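Local coordinates for conserved protein (Methanothermobacter thermautotrophicus, PDB 1I36) that is of unknown function but binds NADP through a Rossmann-type domain and resembles the 3-hydroxyacid dehydrogenases in structure, at residues Leu1-Ile6 with Val59-Val64; Gln13-Arg18 with Tyr141-Glu146; Ile87-Pro92 with Gln227-Glu232; Asp109-Gly114 with Arg124-Gly129. The protein carries 1 engineered substitution. One frame throughout, in Å; residues are numbered along the deposited sequence.

Contact 1. Residues Leu1-Ile6 with Val59-Val64; sequences LRVGFI and VVISAV. Engineered in segment 1-6: Leu1 (natural residue Met). With NAP (NADP nicotinamide-adenine-dinucleotide phosphate), chain C.
The Phe5 ring and the side chain of Ile61 lie side by side, pointing the same way from neighbouring parallel strands. Ile61 CD1 reaches the ring obliquely, 3.9 Å from Phe5 CZ, while Ala12, Ala16 and Leu19 of helix 10-21 also pack against the aromatic group. With CG1 anti to the carbonyl carbon (chi1 -63°) and the chain extended beyond it (chi2 170°), Ile61 CD1 also meets Val3, 3.9 Å from Val3 CG1. Beneath this helix-covered layer, strands 2-6 and 59-62 are joined as in the parallel sheet of a Rossmann fold. Gly4 N donates to Val59 O at 2.8 Å, Gly4 O accepts from Ile61 N, Ile6 N reaches Ile61 O, and Ala63 N closes the ladder on Ile6 O at 2.9 Å. On the reverse face of the sheet, Ile6 crosses Val60 at a slant, its CD1 lying 3.6 Å from Val60 CG1, with Tyr84 of strand 83-86 touching both. Farther along, Val64 CG1 lies 4.0 Å from Ile6 CG2. The adenine atom NAP N3A is 3.6 Å from Val64 CG1. Backbone bonds and aliphatic packing thus join the strands in a buried, regularly bonded pair whose C-terminal end leads into the cofactor pocket.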
# COMPACT_ATOMS: atom_id res chain seq x y z
N LEU A 1 16.01 40.00 -2.37
CA LEU A 1 17.13 40.64 -3.12
C LEU A 1 16.85 40.35 -4.59
O LEU A 1 15.89 40.88 -5.15
CB LEU A 1 18.48 40.04 -2.66
CG LEU A 1 19.79 40.86 -2.78
CD1 LEU A 1 20.54 40.57 -4.07
CD2 LEU A 1 19.48 42.35 -2.64
N ARG A 2 17.66 39.48 -5.18
CA ARG A 2 17.49 39.06 -6.56
C ARG A 2 17.52 37.53 -6.63
O ARG A 2 18.37 36.89 -6.02
CB ARG A 2 18.64 39.59 -7.45
CG ARG A 2 18.71 41.11 -7.59
CD ARG A 2 19.40 41.52 -8.88
NE ARG A 2 20.76 40.98 -9.00
CZ ARG A 2 21.38 40.77 -10.16
NH1 ARG A 2 20.78 41.05 -11.31
NH2 ARG A 2 22.62 40.30 -10.17
N VAL A 3 16.55 36.94 -7.33
CA VAL A 3 16.54 35.49 -7.52
C VAL A 3 16.71 35.23 -9.02
O VAL A 3 15.93 35.71 -9.85
CB VAL A 3 15.22 34.82 -7.01
CG1 VAL A 3 15.20 33.33 -7.37
CG2 VAL A 3 15.11 34.97 -5.48
N GLY A 4 17.77 34.52 -9.39
CA GLY A 4 17.98 34.22 -10.81
C GLY A 4 17.49 32.83 -11.20
O GLY A 4 17.59 31.89 -10.42
N PHE A 5 16.96 32.72 -12.41
CA PHE A 5 16.45 31.45 -12.91
C PHE A 5 17.21 30.98 -14.15
O PHE A 5 17.41 31.75 -15.10
CB PHE A 5 14.95 31.57 -13.29
CG PHE A 5 14.03 31.59 -12.11
CD1 PHE A 5 13.84 32.75 -11.37
CD2 PHE A 5 13.38 30.43 -11.70
CE1 PHE A 5 13.03 32.76 -10.23
CE2 PHE A 5 12.56 30.43 -10.56
CZ PHE A 5 12.39 31.59 -9.82
N ILE A 6 17.67 29.74 -14.13
CA ILE A 6 18.30 29.15 -15.31
C ILE A 6 17.16 28.28 -15.82
O ILE A 6 16.70 27.36 -15.12
CB ILE A 6 19.51 28.29 -14.96
CG1 ILE A 6 20.54 29.12 -14.20
CG2 ILE A 6 20.13 27.75 -16.25
CD1 ILE A 6 21.61 28.24 -13.51
N VAL A 59 20.66 33.80 -4.92
CA VAL A 59 19.90 32.56 -5.09
C VAL A 59 19.70 32.35 -6.59
O VAL A 59 19.13 33.19 -7.29
CB VAL A 59 18.50 32.57 -4.38
CG1 VAL A 59 17.81 31.19 -4.57
CG2 VAL A 59 18.67 32.85 -2.84
N VAL A 60 20.20 31.22 -7.07
CA VAL A 60 20.10 30.84 -8.47
C VAL A 60 19.35 29.51 -8.53
O VAL A 60 19.78 28.54 -7.91
CB VAL A 60 21.50 30.61 -9.05
CG1 VAL A 60 21.37 30.17 -10.53
CG2 VAL A 60 22.34 31.94 -8.95
N ILE A 61 18.22 29.49 -9.22
CA ILE A 61 17.41 28.27 -9.31
C ILE A 61 17.50 27.70 -10.73
O ILE A 61 17.24 28.41 -11.70
CB ILE A 61 15.91 28.56 -8.98
CG1 ILE A 61 15.76 29.03 -7.51
CG2 ILE A 61 15.07 27.31 -9.20
CD1 ILE A 61 14.37 29.57 -7.18
N SER A 62 17.86 26.43 -10.82
CA SER A 62 17.99 25.71 -12.09
C SER A 62 16.70 24.90 -12.27
O SER A 62 16.46 23.95 -11.53
CB SER A 62 19.17 24.74 -12.02
OG SER A 62 19.22 23.93 -13.19
N ALA A 63 15.89 25.28 -13.25
CA ALA A 63 14.63 24.62 -13.54
C ALA A 63 14.59 24.41 -15.05
O ALA A 63 13.86 25.09 -15.79
CB ALA A 63 13.46 25.51 -13.09
N VAL A 64 15.51 23.57 -15.52
CA VAL A 64 15.64 23.28 -16.95
C VAL A 64 15.00 21.92 -17.19
O VAL A 64 13.92 21.67 -16.68
CB VAL A 64 17.14 23.32 -17.36
CG1 VAL A 64 17.63 24.75 -17.29
CG2 VAL A 64 17.98 22.45 -16.40
PA NAP C . 9.60 23.33 -19.32
O1A NAP C . 10.18 22.07 -19.77
O2A NAP C . 8.34 23.74 -18.74
O5B NAP C . 10.80 24.42 -18.93
C5B NAP C . 12.33 24.22 -18.94
C4B NAP C . 12.67 25.44 -19.67
O4B NAP C . 14.28 25.23 -19.57
C3B NAP C . 12.89 25.59 -20.88
O3B NAP C . 12.07 26.66 -20.68
C2B NAP C . 13.94 25.89 -21.87
O2B NAP C . 14.18 26.84 -22.67
C1B NAP C . 14.86 25.76 -20.81
N9A NAP C . 16.08 25.03 -21.22
C8A NAP C . 16.39 23.85 -21.92
N7A NAP C . 17.69 23.70 -22.06
C5A NAP C . 18.26 24.80 -21.44
C6A NAP C . 19.62 25.22 -21.26
N6A NAP C . 20.65 24.51 -21.73
N1A NAP C . 19.85 26.41 -20.57
C2A NAP C . 18.81 27.15 -20.09
N3A NAP C . 17.51 26.82 -20.23
C4A NAP C . 17.31 25.61 -20.92
O3 NAP C . 9.88 22.48 -17.91
PN NAP C . 9.27 22.56 -16.33
O1N NAP C . 7.93 21.87 -16.31
O2N NAP C . 9.32 24.00 -16.03
O5D NAP C . 10.22 21.85 -15.29
C5D NAP C . 11.57 22.32 -15.06
C4D NAP C . 12.29 21.29 -14.21
O4D NAP C . 11.65 20.93 -12.95
C3D NAP C . 12.52 19.92 -14.91
O3D NAP C . 13.82 19.30 -14.66
C2D NAP C . 11.41 19.04 -14.43
O2D NAP C . 11.71 17.68 -14.50
C1D NAP C . 11.18 19.58 -13.00
N1N NAP C . 9.82 19.36 -12.48
C2N NAP C . 8.72 19.92 -13.15
C3N NAP C . 7.44 19.66 -12.55
C7N NAP C . 6.21 20.18 -13.14
O7N NAP C . 5.11 19.96 -12.60
N7N NAP C . 6.22 20.93 -14.27
C4N NAP C . 7.36 18.89 -11.37
C5N NAP C . 8.44 18.36 -10.75
C6N NAP C . 9.67 18.60 -11.31
P2B NAP C . 13.60 26.53 -24.20
O1X NAP C . 12.10 26.61 -24.21
O2X NAP C . 14.25 27.60 -24.91
O3X NAP C . 14.01 25.18 -24.52

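Contact 2. Residues Gln13-Arg18 with Tyr141-Glu146; sequences QTLASR and YGLNIE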
# COMPACT_ATOMS: atom_id res chain seq x y z
N GLN A 13 8.27 29.91 -14.20
CA GLN A 13 7.21 30.92 -14.32
C GLN A 13 6.36 30.99 -13.05
O GLN A 13 6.11 32.06 -12.53
CB GLN A 13 6.29 30.62 -15.50
CG GLN A 13 5.14 31.64 -15.67
CD GLN A 13 4.21 31.35 -16.87
OE1 GLN A 13 4.20 30.24 -17.41
NE2 GLN A 13 3.40 32.35 -17.25
N THR A 14 5.90 29.83 -12.60
CA THR A 14 5.07 29.72 -11.42
C THR A 14 5.74 30.34 -10.19
O THR A 14 5.13 31.18 -9.51
CB THR A 14 4.72 28.25 -11.16
OG1 THR A 14 4.07 27.72 -12.31
CG2 THR A 14 3.81 28.11 -9.97
N LEU A 15 6.97 29.92 -9.90
CA LEU A 15 7.72 30.43 -8.75
C LEU A 15 8.12 31.89 -8.92
O LEU A 15 7.99 32.67 -7.99
CB LEU A 15 9.01 29.60 -8.54
CG LEU A 15 8.80 28.10 -8.27
CD1 LEU A 15 10.15 27.38 -8.13
CD2 LEU A 15 7.96 27.93 -7.03
N ALA A 16 8.62 32.26 -10.10
CA ALA A 16 9.02 33.65 -10.34
C ALA A 16 7.84 34.61 -10.17
O ALA A 16 7.98 35.67 -9.57
CB ALA A 16 9.63 33.80 -11.71
N SER A 17 6.68 34.22 -10.68
CA SER A 17 5.47 35.02 -10.60
C SER A 17 5.08 35.30 -9.13
O SER A 17 4.73 36.44 -8.77
CB SER A 17 4.36 34.28 -11.35
OG SER A 17 3.17 35.02 -11.37
N ARG A 18 5.19 34.28 -8.28
CA ARG A 18 4.87 34.40 -6.85
C ARG A 18 5.86 35.32 -6.15
O ARG A 18 5.48 36.23 -5.40
CB ARG A 18 4.86 33.03 -6.18
CG ARG A 18 4.66 33.03 -4.66
CD ARG A 18 3.38 33.77 -4.24
NE ARG A 18 2.17 33.16 -4.80
CZ ARG A 18 1.61 32.05 -4.32
NH1 ARG A 18 2.17 31.41 -3.29
NH2 ARG A 18 0.45 31.62 -4.81
N TYR A 141 8.61 35.17 0.96
CA TYR A 141 8.11 35.73 -0.29
C TYR A 141 7.08 34.88 -1.05
O TYR A 141 7.00 34.93 -2.28
CB TYR A 141 9.28 36.15 -1.19
CG TYR A 141 10.24 37.08 -0.50
CD1 TYR A 141 9.87 38.39 -0.20
CD2 TYR A 141 11.50 36.65 -0.09
CE1 TYR A 141 10.73 39.25 0.49
CE2 TYR A 141 12.37 37.50 0.60
CZ TYR A 141 11.97 38.80 0.88
OH TYR A 141 12.82 39.64 1.55
N GLY A 142 6.29 34.11 -0.31
CA GLY A 142 5.22 33.33 -0.91
C GLY A 142 5.44 31.88 -1.27
O GLY A 142 4.53 31.27 -1.81
N LEU A 143 6.62 31.33 -0.98
CA LEU A 143 6.86 29.94 -1.33
C LEU A 143 6.50 29.03 -0.15
O LEU A 143 6.25 29.53 0.96
CB LEU A 143 8.31 29.73 -1.84
CG LEU A 143 8.65 30.56 -3.10
CD1 LEU A 143 9.99 30.09 -3.72
CD2 LEU A 143 7.54 30.40 -4.14
N ASN A 144 6.53 27.72 -0.38
CA ASN A 144 6.15 26.76 0.66
C ASN A 144 7.24 25.70 0.75
O ASN A 144 7.01 24.55 0.39
CB ASN A 144 4.80 26.14 0.22
CG ASN A 144 4.24 25.15 1.22
OD1 ASN A 144 4.69 25.06 2.37
ND2 ASN A 144 3.21 24.43 0.80
N ILE A 145 8.40 26.08 1.26
CA ILE A 145 9.56 25.18 1.35
C ILE A 145 9.68 24.59 2.76
O ILE A 145 9.33 25.24 3.75
CB ILE A 145 10.87 25.98 1.03
CG1 ILE A 145 10.81 26.55 -0.40
CG2 ILE A 145 12.11 25.05 1.17
CD1 ILE A 145 11.62 27.89 -0.60
N GLU A 146 10.15 23.36 2.83
CA GLU A 146 10.37 22.67 4.08
C GLU A 146 11.71 21.94 3.93
O GLU A 146 11.99 21.35 2.88
CB GLU A 146 9.24 21.66 4.31
CG GLU A 146 9.46 20.76 5.47
CD GLU A 146 8.29 19.80 5.64
OE1 GLU A 146 8.18 18.87 4.82
OE2 GLU A 146 7.49 20.02 6.58
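Helix 10-21, which follows the first strand and the glycine-rich turn of the NADP-binding Rossmann domain, meets the turn that leads into strand 144-147. Arg18 makes the polar link: its NH1 donates to Gly142 O at 2.8 Å, with an N-H...O angle of 143°. The oxygen lies almost in the guanidinium plane, and the donor in turn sits in the carbonyl plane. Although CG of Arg18 stands anti to the backbone N (chi1 175°), bends at the next two torsions fold the chain over Gly142, bringing CD within 3.8 Å of Gly142 CA. Having no side chain, Gly142 leaves room for this close passage. The same NH1 forms a salt bridge with Asp122, so a carboxylate and a carbonyl together fix the guanidinium. An apolar patch adjoins the bond, where Leu15 and Leu143 cross at about a right angle with their CD2 atoms 3.8 Å apart. Leu143 CD2 also rests 3.9 Å from Arg18 CG, making the arginine's aliphatic part a border between the two chemistries. Leu15 packs on Phe5 of strand 2-6 and Leu143 on Leu19, while beyond the turn Asn144 and Glu146 pair with strand 124-128, at one of the sheet's two outermost strands.

Contact 3. Residues Ile87-Pro92 with Gln227-Glu232; sequences INNISP and QDMLAE. With NAP (NADP nicotinamide-adenine-dinucleotide phosphate), chain C.
Ser91 turns its OG into the position between backbone N and carbonyl carbon (chi1 77°), while Glu232 extends its chain beyond CG; together these torsions bring hydroxyl and carboxylate within bonding distance. Ser91 is the N-cap of helix 92-101, and the contact joins this helix start to the end region of helix 216-231. Ser91 OG donates at 2.6 Å to Glu232 OE2, which accepts with its syn lone pair, and also bonds to Thr94 OG1. Glu232 OE1 accepts from Glu93 N, so the carboxylate takes part in holding the first turn, where the helix dipole would probably favour its negative charge. Beside it Met229, extended beyond CG, runs past Ser91 and Pro92: its CG lies 3.7 Å from Ser91 CB and 4.0 Å from Pro92 CD, the methionine and proline side chains crossing nearly at right angles. The same loop binds NADP at its other end, where Asn88 OD1 accepts from the ribose hydroxyl O3D at 2.9 Å and Asn89 N gives only weak bonds to O2D and O3D. Asn89 ND2 is bound by Glu225 of helix 216-231, and its OD1 stands 4.0 Å from Met229 CE, the methyl at the far end of the thioether.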
# COMPACT_ATOMS: atom_id res chain seq x y z
N ILE A 87 16.17 22.07 -9.00
CA ILE A 87 14.82 21.56 -8.83
C ILE A 87 14.43 20.61 -9.97
O ILE A 87 13.29 20.21 -10.09
CB ILE A 87 13.83 22.74 -8.65
CG1 ILE A 87 12.59 22.30 -7.88
CG2 ILE A 87 13.46 23.37 -10.01
CD1 ILE A 87 11.78 23.50 -7.31
N ASN A 88 15.43 20.13 -10.70
CA ASN A 88 15.18 19.23 -11.81
C ASN A 88 14.88 17.78 -11.39
O ASN A 88 15.35 17.30 -10.36
CB ASN A 88 16.34 19.25 -12.80
CG ASN A 88 16.65 20.64 -13.30
OD1 ASN A 88 15.87 21.23 -14.04
ND2 ASN A 88 17.78 21.19 -12.88
N ASN A 89 14.11 17.08 -12.22
CA ASN A 89 13.79 15.69 -11.90
C ASN A 89 14.91 14.79 -12.36
O ASN A 89 14.87 14.25 -13.46
CB ASN A 89 12.46 15.25 -12.55
CG ASN A 89 12.08 13.83 -12.16
OD1 ASN A 89 12.38 13.37 -11.04
ND2 ASN A 89 11.45 13.11 -13.09
N ILE A 90 15.97 14.71 -11.54
CA ILE A 90 17.12 13.87 -11.80
C ILE A 90 17.34 12.95 -10.60
O ILE A 90 16.86 13.20 -9.50
CB ILE A 90 18.41 14.70 -12.09
CG1 ILE A 90 18.60 15.81 -11.03
CG2 ILE A 90 18.30 15.32 -13.49
CD1 ILE A 90 19.96 16.58 -11.16
N SER A 91 18.08 11.87 -10.81
CA SER A 91 18.31 10.91 -9.74
C SER A 91 19.13 11.49 -8.61
O SER A 91 19.91 12.45 -8.82
CB SER A 91 19.01 9.67 -10.30
OG SER A 91 20.41 9.92 -10.53
N PRO A 92 19.01 10.89 -7.41
CA PRO A 92 19.79 11.41 -6.28
C PRO A 92 21.28 11.45 -6.57
O PRO A 92 21.95 12.38 -6.17
CB PRO A 92 19.45 10.44 -5.16
CG PRO A 92 17.95 10.17 -5.41
CD PRO A 92 17.95 9.95 -6.95
N GLN A 227 12.81 2.81 -10.80
CA GLN A 227 13.62 1.62 -10.74
C GLN A 227 15.10 2.00 -10.79
O GLN A 227 15.89 1.52 -9.98
CB GLN A 227 13.24 0.71 -11.92
CG GLN A 227 14.26 -0.38 -12.30
CD GLN A 227 14.50 -1.42 -11.22
OE1 GLN A 227 13.56 -1.97 -10.67
NE2 GLN A 227 15.77 -1.70 -10.94
N ASP A 228 15.47 2.86 -11.73
CA ASP A 228 16.88 3.29 -11.84
C ASP A 228 17.34 4.02 -10.56
O ASP A 228 18.40 3.71 -10.02
CB ASP A 228 17.10 4.14 -13.09
CG ASP A 228 17.07 3.29 -14.36
OD1 ASP A 228 17.20 2.06 -14.25
OD2 ASP A 228 16.90 3.84 -15.47
N MET A 229 16.48 4.88 -10.02
CA MET A 229 16.83 5.61 -8.80
C MET A 229 17.01 4.67 -7.62
O MET A 229 18.00 4.77 -6.89
CB MET A 229 15.82 6.73 -8.52
CG MET A 229 15.82 7.85 -9.62
SD MET A 229 14.73 9.30 -9.32
CE MET A 229 14.72 10.15 -11.01
N LEU A 230 16.09 3.72 -7.43
CA LEU A 230 16.21 2.76 -6.36
C LEU A 230 17.49 1.94 -6.51
O LEU A 230 18.11 1.55 -5.52
CB LEU A 230 15.02 1.80 -6.34
CG LEU A 230 13.78 2.21 -5.56
CD1 LEU A 230 12.76 1.06 -5.69
CD2 LEU A 230 14.17 2.44 -4.07
N ALA A 231 17.88 1.66 -7.75
CA ALA A 231 19.11 0.88 -8.03
C ALA A 231 20.43 1.54 -7.59
O ALA A 231 21.45 0.87 -7.46
CB ALA A 231 19.18 0.53 -9.53
N GLU A 232 20.41 2.85 -7.38
CA GLU A 232 21.59 3.57 -6.93
C GLU A 232 21.81 3.26 -5.45
O GLU A 232 22.92 3.39 -4.94
CB GLU A 232 21.38 5.10 -7.09
CG GLU A 232 21.25 5.53 -8.55
CD GLU A 232 21.02 7.03 -8.77
OE1 GLU A 232 20.65 7.77 -7.82
OE2 GLU A 232 21.22 7.48 -9.94
PA NAP C . 9.60 23.33 -19.32
O1A NAP C . 10.18 22.07 -19.77
O2A NAP C . 8.34 23.74 -18.74
O5B NAP C . 10.80 24.42 -18.93
C5B NAP C . 12.33 24.22 -18.94
C4B NAP C . 12.67 25.44 -19.67
O4B NAP C . 14.28 25.23 -19.57
C3B NAP C . 12.89 25.59 -20.88
O3B NAP C . 12.07 26.66 -20.68
C2B NAP C . 13.94 25.89 -21.87
O2B NAP C . 14.18 26.84 -22.67
C1B NAP C . 14.86 25.76 -20.81
N9A NAP C . 16.08 25.03 -21.22
C8A NAP C . 16.39 23.85 -21.92
N7A NAP C . 17.69 23.70 -22.06
C5A NAP C . 18.26 24.80 -21.44
C6A NAP C . 19.62 25.22 -21.26
N6A NAP C . 20.65 24.51 -21.73
N1A NAP C . 19.85 26.41 -20.57
C2A NAP C . 18.81 27.15 -20.09
N3A NAP C . 17.51 26.82 -20.23
C4A NAP C . 17.31 25.61 -20.92
O3 NAP C . 9.88 22.48 -17.91
PN NAP C . 9.27 22.56 -16.33
O1N NAP C . 7.93 21.87 -16.31
O2N NAP C . 9.32 24.00 -16.03
O5D NAP C . 10.22 21.85 -15.29
C5D NAP C . 11.57 22.32 -15.06
C4D NAP C . 12.29 21.29 -14.21
O4D NAP C . 11.65 20.93 -12.95
C3D NAP C . 12.52 19.92 -14.91
O3D NAP C . 13.82 19.30 -14.66
C2D NAP C . 11.41 19.04 -14.43
O2D NAP C . 11.71 17.68 -14.50
C1D NAP C . 11.18 19.58 -13.00
N1N NAP C . 9.82 19.36 -12.48
C2N NAP C . 8.72 19.92 -13.15
C3N NAP C . 7.44 19.66 -12.55
C7N NAP C . 6.21 20.18 -13.14
O7N NAP C . 5.11 19.96 -12.60
N7N NAP C . 6.22 20.93 -14.27
C4N NAP C . 7.36 18.89 -11.37
C5N NAP C . 8.44 18.36 -10.75
C6N NAP C . 9.67 18.60 -11.31
P2B NAP C . 13.60 26.53 -24.20
O1X NAP C . 12.10 26.61 -24.21
O2X NAP C . 14.25 27.60 -24.91
O3X NAP C . 14.01 25.18 -24.52

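Contact 4. Residues Asp109-Gly114 with Arg124-Gly129; sequences DAAIMG and RIIASG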
# COMPACT_ATOMS: atom_id res chain seq x y z
N ASP A 109 19.33 20.76 -2.88
CA ASP A 109 18.53 19.80 -3.67
C ASP A 109 17.07 20.15 -3.32
O ASP A 109 16.69 19.95 -2.17
CB ASP A 109 18.88 18.39 -3.17
CG ASP A 109 18.05 17.30 -3.80
OD1 ASP A 109 17.29 17.57 -4.76
OD2 ASP A 109 18.15 16.16 -3.31
N ALA A 110 16.31 20.75 -4.23
CA ALA A 110 14.90 21.06 -3.93
C ALA A 110 14.08 20.02 -4.70
O ALA A 110 14.44 19.69 -5.82
CB ALA A 110 14.54 22.47 -4.42
N ALA A 111 12.98 19.53 -4.13
CA ALA A 111 12.14 18.55 -4.83
C ALA A 111 10.68 18.98 -4.68
O ALA A 111 10.19 19.18 -3.55
CB ALA A 111 12.35 17.14 -4.24
N ILE A 112 10.01 19.11 -5.81
CA ILE A 112 8.61 19.51 -5.88
C ILE A 112 7.78 18.28 -5.51
O ILE A 112 7.91 17.23 -6.14
CB ILE A 112 8.26 20.00 -7.30
CG1 ILE A 112 8.97 21.34 -7.55
CG2 ILE A 112 6.73 20.23 -7.44
CD1 ILE A 112 8.83 21.90 -8.99
N MET A 113 6.98 18.41 -4.46
CA MET A 113 6.17 17.31 -3.93
C MET A 113 4.70 17.35 -4.33
O MET A 113 3.83 17.04 -3.53
CB MET A 113 6.28 17.31 -2.39
CG MET A 113 7.70 17.10 -1.88
SD MET A 113 8.32 15.58 -2.52
CE MET A 113 7.56 14.41 -1.46
N GLY A 114 4.44 17.68 -5.58
CA GLY A 114 3.07 17.75 -6.04
C GLY A 114 2.95 18.18 -7.48
O GLY A 114 3.88 17.99 -8.29
N ARG A 124 4.18 22.32 -2.18
CA ARG A 124 5.17 22.02 -1.16
C ARG A 124 6.46 21.61 -1.87
O ARG A 124 6.46 20.83 -2.85
CB ARG A 124 4.70 20.88 -0.25
CG ARG A 124 5.76 20.33 0.75
CD ARG A 124 6.46 21.39 1.62
NE ARG A 124 5.56 22.31 2.34
CZ ARG A 124 4.96 22.04 3.51
NH1 ARG A 124 5.15 20.87 4.10
NH2 ARG A 124 4.24 22.99 4.11
N ILE A 125 7.57 22.21 -1.43
CA ILE A 125 8.87 21.89 -1.98
C ILE A 125 9.73 21.44 -0.80
O ILE A 125 9.83 22.15 0.20
CB ILE A 125 9.50 23.15 -2.60
CG1 ILE A 125 8.70 23.59 -3.82
CG2 ILE A 125 10.99 22.90 -2.96
CD1 ILE A 125 9.15 24.98 -4.30
N ILE A 126 10.36 20.28 -0.89
CA ILE A 126 11.25 19.91 0.22
C ILE A 126 12.68 20.20 -0.28
O ILE A 126 12.95 20.10 -1.49
CB ILE A 126 11.06 18.45 0.70
CG1 ILE A 126 11.32 17.46 -0.44
CG2 ILE A 126 9.61 18.27 1.27
CD1 ILE A 126 11.39 15.97 0.05
N ALA A 127 13.57 20.55 0.63
CA ALA A 127 14.95 20.92 0.26
C ALA A 127 15.95 20.35 1.24
O ALA A 127 15.73 20.32 2.46
CB ALA A 127 15.06 22.48 0.20
N SER A 128 17.09 19.90 0.69
CA SER A 128 18.12 19.30 1.52
C SER A 128 19.49 19.90 1.20
O SER A 128 19.72 20.38 0.09
CB SER A 128 18.11 17.78 1.35
OG SER A 128 18.63 17.38 0.08
N GLY A 129 20.39 19.85 2.18
CA GLY A 129 21.72 20.41 2.02
C GLY A 129 21.96 21.39 3.16
O GLY A 129 20.99 21.87 3.79
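Met113, just past the end of strand 106-112, crosses Ile126 of the antiparallel strand 124-128 at a slant. Bends at chi2 and chi3 (-58° and -79°) curl the methionine over its neighbour, so that CG lies 3.9 Å from Ile126 CG2 and SD 4.0 Å from Ile126 CD1. Ala111 CB lies on the face of Ile126, 4.0 Å from Ile126 CG1, as do Asp109 and Ser128. The last two are adjacent, Ser128 OG being 3.4 Å from Asp109 CB, yet their polar ends look elsewhere: Asp109 OD1 bonds to Ser156 OG, and Ser128 OG to Glu151 O and Ala155 N. On the opposite face Ala110 CB meets Ile125 CG2 at 3.9 Å, and Ile112 reaches NADP. Four backbone bonds tie the strands: Asp109 and Ser128 exchange a reciprocal pair, as do Ala111 and Ile126, where Ala111 N to Ile126 O is 2.7 Å. A fifth, from Met113 N to Arg124 O at 3.0 Å, extends the ladder past strand 106-112. The faces therefore differ: Ala110, Ile112, Ile125 and Ala127 make a wholly apolar one, while the other mixes bonded Asp109 and Ser128 with apolar groups, its Ile126, with Met113, packing on Met192 of the second subunit.

Overall arrangement
Contacts 1 and 4 are buried strand pairs of one mixed sheet, parallel in the first and antiparallel in the second; both depend on backbone ladders and aliphatic packing. Contacts 2 and 3 are only partly buried, and each adds a single charged side-chain bond to a small apolar patch, arginine to carbonyl in one and serine to carboxylate in the other. Contact 2 touches contact 1 through Phe5 against Leu15 and Ala16, and adjoins contact 4 where strands 144-147 and 124-128 pair. Ile87 links contact 3 to Ile112 of contact 4, while Asn88 meets Ser62 of contact 1. Contacts 1, 3 and 4 all reach NADP, and contact 3 also joins its pocket to helix 216-231.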